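LPXTG cell wall surface protein (Streptococcus gordonii, PDB 4IGB) is a peptidoglycan-anchored surface protein that probably acts as an adhesin, with the N1 and N2 domains of its N-terminal region captured here. Local coordinates at residues Leu297-Ala302 with Gln310-Lys315; Ala316-Pro321 with Ile390-Lys395; Gln338-Arg343 with Tyr394-Asn399; Asp411-Leu416 with Ala423-Val428. All coordinates share one frame; numbering follows the deposited sequence.

Interaction 1: Leu297-Ala302 with Gln310-Lys315; sequences LEVDPA and QDVTYK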
# COMPACT_ATOMS: atom_id res chain seq x y z
N LEU C 297 18.00 18.20 6.81
CA LEU C 297 17.91 19.65 6.79
C LEU C 297 18.84 20.23 7.83
O LEU C 297 18.88 19.77 8.97
CB LEU C 297 16.47 20.09 7.10
CG LEU C 297 16.12 21.58 7.07
CD1 LEU C 297 16.38 22.19 5.69
CD2 LEU C 297 14.66 21.80 7.46
N GLU C 298 19.59 21.26 7.42
CA GLU C 298 20.48 21.98 8.32
C GLU C 298 20.16 23.46 8.19
O GLU C 298 19.75 23.91 7.13
CB GLU C 298 21.94 21.73 7.93
CG GLU C 298 22.33 20.25 7.84
CD GLU C 298 23.72 20.05 7.24
OE1 GLU C 298 24.68 20.68 7.74
OE2 GLU C 298 23.84 19.27 6.27
N VAL C 299 20.33 24.22 9.28
CA VAL C 299 20.22 25.67 9.22
C VAL C 299 21.48 26.29 9.82
O VAL C 299 22.02 25.78 10.80
CB VAL C 299 18.97 26.21 9.96
CG1 VAL C 299 19.07 25.95 11.46
CG2 VAL C 299 18.82 27.71 9.71
N ASP C 300 21.94 27.38 9.21
CA ASP C 300 23.11 28.11 9.68
C ASP C 300 22.79 29.59 9.63
O ASP C 300 22.49 30.11 8.55
CB ASP C 300 24.32 27.81 8.79
CG ASP C 300 25.59 28.54 9.24
OD1 ASP C 300 25.66 29.00 10.40
OD2 ASP C 300 26.54 28.63 8.43
N PRO C 301 22.82 30.28 10.78
CA PRO C 301 23.17 29.76 12.12
C PRO C 301 21.95 29.22 12.87
O PRO C 301 20.82 29.47 12.45
CB PRO C 301 23.70 31.01 12.84
CG PRO C 301 23.38 32.21 11.93
CD PRO C 301 22.49 31.71 10.84
N ALA C 302 22.18 28.49 13.96
CA ALA C 302 21.08 27.92 14.73
C ALA C 302 20.67 28.85 15.86
O ALA C 302 19.80 28.52 16.68
CB ALA C 302 21.43 26.54 15.27
N GLN C 310 19.24 39.65 9.48
CA GLN C 310 20.22 38.60 9.80
C GLN C 310 20.09 37.46 8.80
O GLN C 310 19.00 36.93 8.62
CB GLN C 310 20.04 38.06 11.22
CG GLN C 310 20.11 39.10 12.32
CD GLN C 310 21.41 39.88 12.32
OE1 GLN C 310 22.51 39.32 12.40
NE2 GLN C 310 21.30 41.20 12.23
N ASP C 311 21.20 37.08 8.17
CA ASP C 311 21.20 35.97 7.21
C ASP C 311 20.84 34.65 7.88
O ASP C 311 21.29 34.36 8.98
CB ASP C 311 22.58 35.83 6.55
CG ASP C 311 22.86 36.90 5.51
OD1 ASP C 311 21.93 37.64 5.13
OD2 ASP C 311 24.02 36.98 5.05
N VAL C 312 20.04 33.85 7.18
CA VAL C 312 19.66 32.51 7.63
C VAL C 312 19.66 31.58 6.43
O VAL C 312 18.89 31.75 5.47
CB VAL C 312 18.28 32.50 8.29
CG1 VAL C 312 17.90 31.07 8.72
CG2 VAL C 312 18.25 33.46 9.48
N THR C 313 20.54 30.59 6.46
CA THR C 313 20.71 29.73 5.31
C THR C 313 20.31 28.30 5.64
O THR C 313 20.75 27.74 6.65
CB THR C 313 22.17 29.73 4.85
OG1 THR C 313 22.57 31.08 4.61
CG2 THR C 313 22.34 28.90 3.59
N TYR C 314 19.48 27.72 4.79
CA TYR C 314 19.03 26.35 4.98
C TYR C 314 19.65 25.48 3.91
O TYR C 314 19.62 25.80 2.73
CB TYR C 314 17.51 26.26 4.86
CG TYR C 314 16.74 27.01 5.92
CD1 TYR C 314 16.46 26.43 7.15
CD2 TYR C 314 16.25 28.30 5.68
CE1 TYR C 314 15.74 27.10 8.11
CE2 TYR C 314 15.52 28.98 6.64
CZ TYR C 314 15.28 28.37 7.86
OH TYR C 314 14.55 29.02 8.83
N LYS C 315 20.22 24.36 4.33
CA LYS C 315 20.79 23.39 3.41
C LYS C 315 20.08 22.05 3.57
O LYS C 315 20.11 21.44 4.64
CB LYS C 315 22.29 23.24 3.67
CG LYS C 315 22.94 22.09 2.94
CD LYS C 315 24.43 22.21 3.06
CE LYS C 315 25.14 20.98 2.53
NZ LYS C 315 26.60 21.25 2.42
O HOH W 1 21.69 19.20 4.36

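Interaction 2: Ala316-Pro321 with Ile390-Lys395; sequences ATFKVP and IIITYK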
# COMPACT_ATOMS: atom_id res chain seq x y z
N ALA C 316 19.45 21.61 2.49
CA ALA C 316 18.62 20.42 2.53
C ALA C 316 19.16 19.38 1.57
O ALA C 316 19.28 19.62 0.38
CB ALA C 316 17.18 20.78 2.15
N THR C 317 19.47 18.21 2.11
CA THR C 317 20.00 17.12 1.32
C THR C 317 18.90 16.09 1.12
O THR C 317 18.33 15.59 2.08
CB THR C 317 21.18 16.47 2.03
OG1 THR C 317 22.17 17.47 2.32
CG2 THR C 317 21.80 15.38 1.15
N PHE C 318 18.60 15.82 -0.15
CA PHE C 318 17.55 14.87 -0.51
C PHE C 318 18.19 13.63 -1.14
O PHE C 318 18.86 13.73 -2.16
CB PHE C 318 16.56 15.51 -1.51
CG PHE C 318 15.89 16.76 -1.00
CD1 PHE C 318 14.70 16.69 -0.28
CD2 PHE C 318 16.45 18.02 -1.24
CE1 PHE C 318 14.08 17.83 0.20
CE2 PHE C 318 15.83 19.18 -0.76
CZ PHE C 318 14.65 19.08 -0.05
N LYS C 319 18.00 12.46 -0.54
CA LYS C 319 18.41 11.25 -1.23
C LYS C 319 17.21 10.67 -1.98
O LYS C 319 16.17 10.38 -1.38
CB LYS C 319 19.02 10.21 -0.28
CG LYS C 319 20.45 10.53 0.12
CD LYS C 319 21.19 9.30 0.65
CE LYS C 319 22.65 9.60 0.95
NZ LYS C 319 22.82 10.80 1.84
N VAL C 320 17.37 10.54 -3.29
CA VAL C 320 16.32 9.99 -4.13
C VAL C 320 16.18 8.49 -3.86
O VAL C 320 17.18 7.76 -3.83
CB VAL C 320 16.60 10.28 -5.62
CG1 VAL C 320 18.02 9.91 -5.96
CG2 VAL C 320 15.61 9.54 -6.52
N PRO C 321 14.95 8.03 -3.61
CA PRO C 321 14.72 6.62 -3.30
C PRO C 321 15.15 5.72 -4.47
O PRO C 321 15.00 6.10 -5.63
CB PRO C 321 13.21 6.54 -3.09
CG PRO C 321 12.80 7.94 -2.77
CD PRO C 321 13.72 8.83 -3.51
N ILE C 390 20.42 15.33 -4.26
CA ILE C 390 20.14 16.68 -4.69
C ILE C 390 20.19 17.59 -3.47
O ILE C 390 19.48 17.37 -2.48
CB ILE C 390 18.77 16.76 -5.36
CG1 ILE C 390 18.79 15.96 -6.66
CG2 ILE C 390 18.38 18.22 -5.60
CD1 ILE C 390 17.41 15.74 -7.29
N ILE C 391 21.05 18.60 -3.51
CA ILE C 391 21.25 19.45 -2.36
C ILE C 391 20.79 20.86 -2.66
O ILE C 391 21.32 21.52 -3.55
CB ILE C 391 22.73 19.44 -1.92
CG1 ILE C 391 23.15 18.01 -1.57
CG2 ILE C 391 22.95 20.39 -0.75
CD1 ILE C 391 24.62 17.84 -1.28
N ILE C 392 19.78 21.32 -1.94
CA ILE C 392 19.24 22.65 -2.16
C ILE C 392 19.64 23.57 -1.03
O ILE C 392 19.43 23.24 0.14
CB ILE C 392 17.70 22.64 -2.28
CG1 ILE C 392 17.25 21.68 -3.38
CG2 ILE C 392 17.18 24.05 -2.58
CD1 ILE C 392 15.75 21.66 -3.57
N THR C 393 20.21 24.71 -1.38
CA THR C 393 20.64 25.69 -0.40
C THR C 393 19.82 26.96 -0.54
O THR C 393 19.87 27.62 -1.57
CB THR C 393 22.14 25.98 -0.54
OG1 THR C 393 22.88 24.78 -0.27
CG2 THR C 393 22.57 27.07 0.42
N TYR C 394 19.05 27.28 0.50
CA TYR C 394 18.14 28.41 0.47
C TYR C 394 18.71 29.59 1.25
O TYR C 394 19.00 29.46 2.44
CB TYR C 394 16.81 28.03 1.12
CG TYR C 394 16.12 26.80 0.58
CD1 TYR C 394 15.19 26.90 -0.46
CD2 TYR C 394 16.35 25.55 1.13
CE1 TYR C 394 14.54 25.80 -0.94
CE2 TYR C 394 15.70 24.42 0.65
CZ TYR C 394 14.80 24.55 -0.39
OH TYR C 394 14.14 23.43 -0.88
N LYS C 395 18.85 30.73 0.60
CA LYS C 395 19.28 31.93 1.32
C LYS C 395 18.07 32.75 1.73
O LYS C 395 17.20 33.07 0.92
CB LYS C 395 20.22 32.78 0.47
CG LYS C 395 21.57 32.12 0.23
CD LYS C 395 22.36 32.88 -0.82
CE LYS C 395 23.76 32.30 -1.00
NZ LYS C 395 24.62 32.54 0.19

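Interaction 3: Gln338-Arg343 with Tyr394-Asn399; sequences QKFDER and YKTATN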
# COMPACT_ATOMS: atom_id res chain seq x y z
N GLN C 338 9.42 23.90 0.40
CA GLN C 338 9.95 24.63 1.53
C GLN C 338 8.88 25.68 1.89
O GLN C 338 8.18 26.16 1.00
CB GLN C 338 11.29 25.25 1.10
CG GLN C 338 12.04 26.12 2.08
CD GLN C 338 12.23 25.51 3.46
OE1 GLN C 338 11.28 25.36 4.22
NE2 GLN C 338 13.48 25.20 3.80
N LYS C 339 8.71 25.96 3.18
CA LYS C 339 7.88 27.10 3.60
C LYS C 339 8.62 27.84 4.68
O LYS C 339 9.08 27.24 5.65
CB LYS C 339 6.50 26.66 4.11
CG LYS C 339 6.11 25.26 3.70
CD LYS C 339 4.61 25.03 3.79
CE LYS C 339 4.24 23.65 3.26
NZ LYS C 339 2.76 23.44 3.18
N PHE C 340 8.77 29.14 4.50
CA PHE C 340 9.59 29.90 5.41
C PHE C 340 8.74 30.65 6.42
O PHE C 340 7.69 31.19 6.08
CB PHE C 340 10.48 30.88 4.65
CG PHE C 340 11.45 30.22 3.70
CD1 PHE C 340 12.55 29.52 4.19
CD2 PHE C 340 11.27 30.31 2.34
CE1 PHE C 340 13.46 28.90 3.31
CE2 PHE C 340 12.17 29.70 1.45
CZ PHE C 340 13.26 28.99 1.94
N ASP C 341 9.21 30.66 7.66
CA ASP C 341 8.62 31.47 8.71
C ASP C 341 8.40 32.91 8.21
O ASP C 341 9.26 33.46 7.54
CB ASP C 341 9.56 31.48 9.91
CG ASP C 341 8.96 32.15 11.11
OD1 ASP C 341 8.84 33.39 11.12
OD2 ASP C 341 8.62 31.42 12.06
N GLU C 342 7.25 33.50 8.56
CA GLU C 342 6.88 34.82 8.03
C GLU C 342 7.94 35.87 8.36
O GLU C 342 8.00 36.92 7.72
CB GLU C 342 5.52 35.26 8.58
CG GLU C 342 5.53 35.54 10.08
CD GLU C 342 4.14 35.91 10.63
OE1 GLU C 342 3.19 36.05 9.84
OE2 GLU C 342 4.02 36.05 11.87
N ARG C 343 8.77 35.58 9.35
CA ARG C 343 9.78 36.53 9.79
C ARG C 343 11.03 36.47 8.93
O ARG C 343 12.04 37.11 9.23
CB ARG C 343 10.11 36.33 11.27
CG ARG C 343 8.93 36.65 12.20
CD ARG C 343 9.19 36.16 13.63
NE ARG C 343 8.96 34.72 13.76
CZ ARG C 343 9.31 34.00 14.82
NH1 ARG C 343 9.92 34.57 15.85
NH2 ARG C 343 9.06 32.70 14.85
N TYR C 394 19.05 27.28 0.50
CA TYR C 394 18.14 28.41 0.47
C TYR C 394 18.71 29.59 1.25
O TYR C 394 19.00 29.46 2.44
CB TYR C 394 16.81 28.03 1.12
CG TYR C 394 16.12 26.80 0.58
CD1 TYR C 394 15.19 26.90 -0.46
CD2 TYR C 394 16.35 25.55 1.13
CE1 TYR C 394 14.54 25.80 -0.94
CE2 TYR C 394 15.70 24.42 0.65
CZ TYR C 394 14.80 24.55 -0.39
OH TYR C 394 14.14 23.43 -0.88
N LYS C 395 18.85 30.73 0.60
CA LYS C 395 19.28 31.93 1.32
C LYS C 395 18.07 32.75 1.73
O LYS C 395 17.20 33.07 0.92
CB LYS C 395 20.22 32.78 0.47
CG LYS C 395 21.57 32.12 0.23
CD LYS C 395 22.36 32.88 -0.82
CE LYS C 395 23.76 32.30 -1.00
NZ LYS C 395 24.62 32.54 0.19
N THR C 396 18.02 33.09 3.01
CA THR C 396 16.97 33.97 3.49
C THR C 396 17.63 34.97 4.43
O THR C 396 18.81 34.85 4.75
CB THR C 396 15.87 33.19 4.25
OG1 THR C 396 16.30 32.97 5.60
CG2 THR C 396 15.57 31.84 3.57
N ALA C 397 16.86 35.95 4.87
CA ALA C 397 17.36 36.89 5.86
C ALA C 397 16.16 37.34 6.66
O ALA C 397 15.06 37.43 6.11
CB ALA C 397 18.05 38.06 5.18
N THR C 398 16.34 37.57 7.96
CA THR C 398 15.24 38.03 8.79
C THR C 398 14.72 39.37 8.29
O THR C 398 15.47 40.14 7.68
CB THR C 398 15.65 38.23 10.26
OG1 THR C 398 16.85 39.02 10.31
CG2 THR C 398 15.88 36.90 10.94
N ASN C 399 13.44 39.63 8.54
CA ASN C 399 12.87 40.95 8.28
C ASN C 399 12.49 41.61 9.61
O ASN C 399 12.68 41.01 10.67
CB ASN C 399 11.67 40.84 7.34
CG ASN C 399 10.62 39.86 7.84
OD1 ASN C 399 10.27 39.85 9.02
ND2 ASN C 399 10.12 39.02 6.94

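Interaction 4: Asp411-Leu416 with Ala423-Val428; sequences DNTVTL and APSNQV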
# COMPACT_ATOMS: atom_id res chain seq x y z
N ASP C 411 11.43 27.91 13.43
CA ASP C 411 11.47 26.52 13.01
C ASP C 411 11.42 26.41 11.50
O ASP C 411 10.93 27.31 10.81
CB ASP C 411 10.28 25.75 13.59
CG ASP C 411 10.37 25.62 15.09
OD1 ASP C 411 11.50 25.61 15.61
OD2 ASP C 411 9.31 25.53 15.75
N ASN C 412 11.93 25.29 10.99
CA ASN C 412 11.86 25.00 9.57
C ASN C 412 11.86 23.50 9.32
O ASN C 412 12.52 22.74 10.05
CB ASN C 412 13.02 25.65 8.83
CG ASN C 412 12.87 25.56 7.32
OD1 ASN C 412 13.65 24.90 6.64
ND2 ASN C 412 11.85 26.24 6.80
N THR C 413 11.13 23.09 8.28
CA THR C 413 11.07 21.71 7.80
C THR C 413 10.87 21.77 6.29
O THR C 413 10.22 22.68 5.79
CB THR C 413 9.85 20.96 8.40
OG1 THR C 413 9.96 20.91 9.82
CG2 THR C 413 9.77 19.55 7.85
N VAL C 414 11.44 20.83 5.56
CA VAL C 414 11.22 20.77 4.11
C VAL C 414 10.58 19.42 3.75
O VAL C 414 10.70 18.47 4.52
CB VAL C 414 12.54 21.02 3.33
CG1 VAL C 414 13.57 19.92 3.61
CG2 VAL C 414 12.27 21.13 1.86
N THR C 415 9.89 19.34 2.61
CA THR C 415 9.25 18.08 2.22
C THR C 415 9.62 17.68 0.80
O THR C 415 9.56 18.48 -0.14
CB THR C 415 7.70 18.16 2.32
OG1 THR C 415 7.31 18.43 3.66
CG2 THR C 415 7.05 16.84 1.89
N LEU C 416 10.00 16.42 0.66
CA LEU C 416 10.32 15.83 -0.64
C LEU C 416 9.11 15.12 -1.20
O LEU C 416 8.44 14.36 -0.49
CB LEU C 416 11.47 14.81 -0.49
CG LEU C 416 11.82 13.91 -1.68
CD1 LEU C 416 12.34 14.69 -2.89
CD2 LEU C 416 12.84 12.84 -1.24
N ALA C 423 7.84 12.85 1.97
CA ALA C 423 8.62 12.57 3.16
C ALA C 423 9.16 13.89 3.68
O ALA C 423 9.90 14.58 2.98
CB ALA C 423 9.79 11.64 2.82
N PRO C 424 8.78 14.25 4.91
CA PRO C 424 9.37 15.42 5.55
C PRO C 424 10.84 15.20 5.93
O PRO C 424 11.28 14.06 6.14
CB PRO C 424 8.51 15.59 6.81
CG PRO C 424 8.02 14.20 7.10
CD PRO C 424 7.79 13.57 5.77
N SER C 425 11.61 16.28 5.98
CA SER C 425 12.96 16.25 6.50
C SER C 425 12.85 16.24 8.02
O SER C 425 11.75 16.30 8.56
CB SER C 425 13.71 17.52 6.08
OG SER C 425 13.12 18.67 6.70
N ASN C 426 13.98 16.18 8.71
CA ASN C 426 13.96 16.47 10.13
C ASN C 426 13.60 17.95 10.28
O ASN C 426 13.70 18.72 9.33
CB ASN C 426 15.34 16.23 10.72
CG ASN C 426 16.40 17.09 10.09
OD1 ASN C 426 16.84 18.08 10.67
ND2 ASN C 426 16.81 16.73 8.88
N GLN C 427 13.16 18.34 11.47
CA GLN C 427 12.98 19.74 11.77
C GLN C 427 14.32 20.39 12.11
O GLN C 427 15.21 19.72 12.63
CB GLN C 427 12.00 19.92 12.93
CG GLN C 427 11.71 21.36 13.27
CD GLN C 427 12.23 21.75 14.64
OE1 GLN C 427 11.47 22.20 15.51
NE2 GLN C 427 13.54 21.60 14.85
N VAL C 428 14.46 21.68 11.81
CA VAL C 428 15.56 22.48 12.34
C VAL C 428 15.01 23.71 13.06
O VAL C 428 13.82 24.02 12.97
CB VAL C 428 16.54 22.93 11.24
CG1 VAL C 428 17.30 21.73 10.68
CG2 VAL C 428 15.80 23.71 10.14

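Interaction 1: Leu297-Ala302 with Gln310-Lys315
Glu298 and Lys315 form the first antiparallel pair between 297-302 and 310-315, and Asp300 with Thr313 the second; each pair exchanges two backbone hydrogen bonds. Glu298 N reaches Lys315 O at 2.8 Å, and Thr313 N reaches Asp300 O at 2.9 Å with an N-H...O angle of 166°. Between them Val299 faces Tyr314 as a non-hydrogen-bonded pair, and its CA lies 3.3 Å from Thr313 O in a CA-H...O contact.

The apolar contacts gather on the Val299 side of the sheet. Val299 CG2, placed anti to the backbone N, meets Tyr314 CE1 at 3.5 Å and Val312 CG1 at 3.6 Å. Leu297 adds CD1, 4.3 Å from Tyr314 CB.

Polar groups occupy the other face. Glu298 OE2 and Lys315 NZ stay 5.1 Å apart, too far for a salt bridge, but one water lies within hydrogen-bonding distance of both Glu298 OE2 and Lys315 O. The pairing of the two segments ends at Pro301, which follows a cis peptide bond.

This hairpin lies in the middle of a larger sheet: strand 390-398 pairs with 311-318 on one side, strand 428-432 runs parallel to 296-304 on the other, and Tyr314 reaches Ile410 and Asn412 of strand 409-418.

Interaction 2: Ala316-Pro321 with Ile390-Lys395
Phe318 and Ile390 share two backbone hydrogen bonds, as do Ala316 and Ile392, so strand 316-318 and the start of 390-395 run antiparallel, with Ala316 opposite Ile392 and Phe318 opposite Ile390. Ala316 N to Ile392 O, at 2.9 Å and 169°, is nearly straight, and Ile392 N returns a bond to Ala316 O. At the far end Ile390 N reaches Phe318 O at 3.1 Å.

The Phe318 ring carries the apolar part. With CG beside the backbone N (chi1 -58°), the ring turns one edge to the neighbouring strand, where Ile390 O lies in the ring plane, 3.3 Å from CD2. Ile392 CD1 meets CE2 of the same ring obliquely, at 3.7 Å. On the same face of the sheet the Ala316 methyl, CB, approaches the edge of the Tyr394 ring, 4.2 Å from CE2. Along its own strand, Ile392 places CG2 over one face of that tyrosine, toward the rim. On the opposite face of the sheet Thr317 and Ile391 lie side by side, Thr317 CG2 being 4.0 Å from Ile391 CG1.

Farther out, Met336 of strand 334-339 packs on Phe318, Ile390 and Ile392, while Val414 and Leu416 of strand 409-418 meet the phenylalanine. Strand 344-353 pairs with the outer edge of 390-398, and Lys319 forms a salt bridge with Asp389 just before it.

Four backbone bonds join the strands here, while Phe318, Ile390, Ile392, Ala316 and the Tyr394 ring turn their carbon surfaces into the interior of the N2 domain, a chemistry of hydrophobic burial.

Interaction 3: Gln338-Arg343 with Tyr394-Asn399
Gln338 lies across the Tyr394 ring. Its CB is 3.9 Å from Tyr394 CE1, and CG stands over the ring centre in a CH-pi contact, 4.0 Å from the centroid and 12° off the normal. CG is anti to the backbone N (chi1 178°), and the bend at chi2 carries the amide on toward the CD2-CE2 side, its plane 74° from the tyrosine's. NE2 comes within 3.9 Å of Tyr394 CE2, and OE1 accepts a hydrogen bond from Asn412 ND2 of strand 409-418.

Phe340 approaches the same tyrosine with its edge, an offset edge-to-face pair with centroids 5.7 Å apart; its CZ meets Tyr394 CD1. Over one face of Phe340 sits Thr396 CG2, 3.6 Å from CE1, while Thr396 OG1 bonds to Val312 O.

Polar bonds close the far end. Asn399 ND2 gives a straight hydrogen bond to Glu342 O, which lies in the amide plane of Asn399, and also reaches Asp345 OD1; Asn399 N bonds to Arg343 O at 3.0 Å. An Asx turn shapes this loop: Asp341 OD1 accepts from Arg343 N and also from NE, while NH2 grips OD2, a side-on salt bridge. Arg343 NH1 continues to Ser407 O.

Strands 334-339 and 390-398 are not paired with each other but pack through their side chains, consistent with a beta sandwich, the probable architecture of this adhesin-clan N2 domain.

Interaction 4: Asp411-Leu416 with Ala423-Val428
Asn412 and Val428 form one antiparallel hydrogen-bonded pair between 411-416 and 423-428, and Leu416 with Ala423 another, but the register slips by one residue between them. Val428 N meets Asn412 O at 2.8 Å and 174°, and Asn412 N bonds in return to Val428 O. Leu416 N bonds to Ala423 O at 3.0 Å; between these pairs Ser425 N reaches Val414 O.

Ser425 bridges the slip with its hydroxyl. Its OG, set between the backbone N and the carbonyl carbon (chi1 66°), accepts a straight bond from Val414 N at 3.0 Å and donates to Asn426 O at 2.7 Å, probably standing in for the backbone carbonyl that regular pairing would offer Val414 N. Packing is tight here, Val414 CG1 lying 3.4 Å from Ser425 CB.

Thr413 CG2 rests 3.6 Å from Ser425 OG, and the side chain of Thr413 crosses that of Gln427 at about a right angle. Val428 CG2 meets Asn412 CB at 3.6 Å, and the asparagine amide is held from the far side by Gln338. Asp411 OD1 bonds to Ser429 OG.

The irregular hairpin of 409-418 and 421-424 leads through 425-427 into strand 428-432. Leu297 of strand 296-304 touches Ser425 and Val428, the valine also meets Tyr314 of strand 311-318, and Pro295 lies against Leu416 and Ser425. Thr415 pairs through its backbone with Val337 of strand 334-339, which follows 409-418 on its other edge.

All four contacts belong to the N2 domain and to one branched, mixed sheet. Interactions 1 and 2 follow each other along strand 311-318, their centres about 14 Å apart, with partners on its opposite edges; interaction 3 shares Tyr394 and Lys395 with interaction 2, about 17 Å away by centres, and carries strand 390-398 across to 334-339. Interaction 4, last along the chain, lies about 11 Å from interaction 2 and 13 Å from interaction 1, centre to centre. The sheet curls so that its paired strands also pack across it, which joins early and late strands of the sequence into one compact domain.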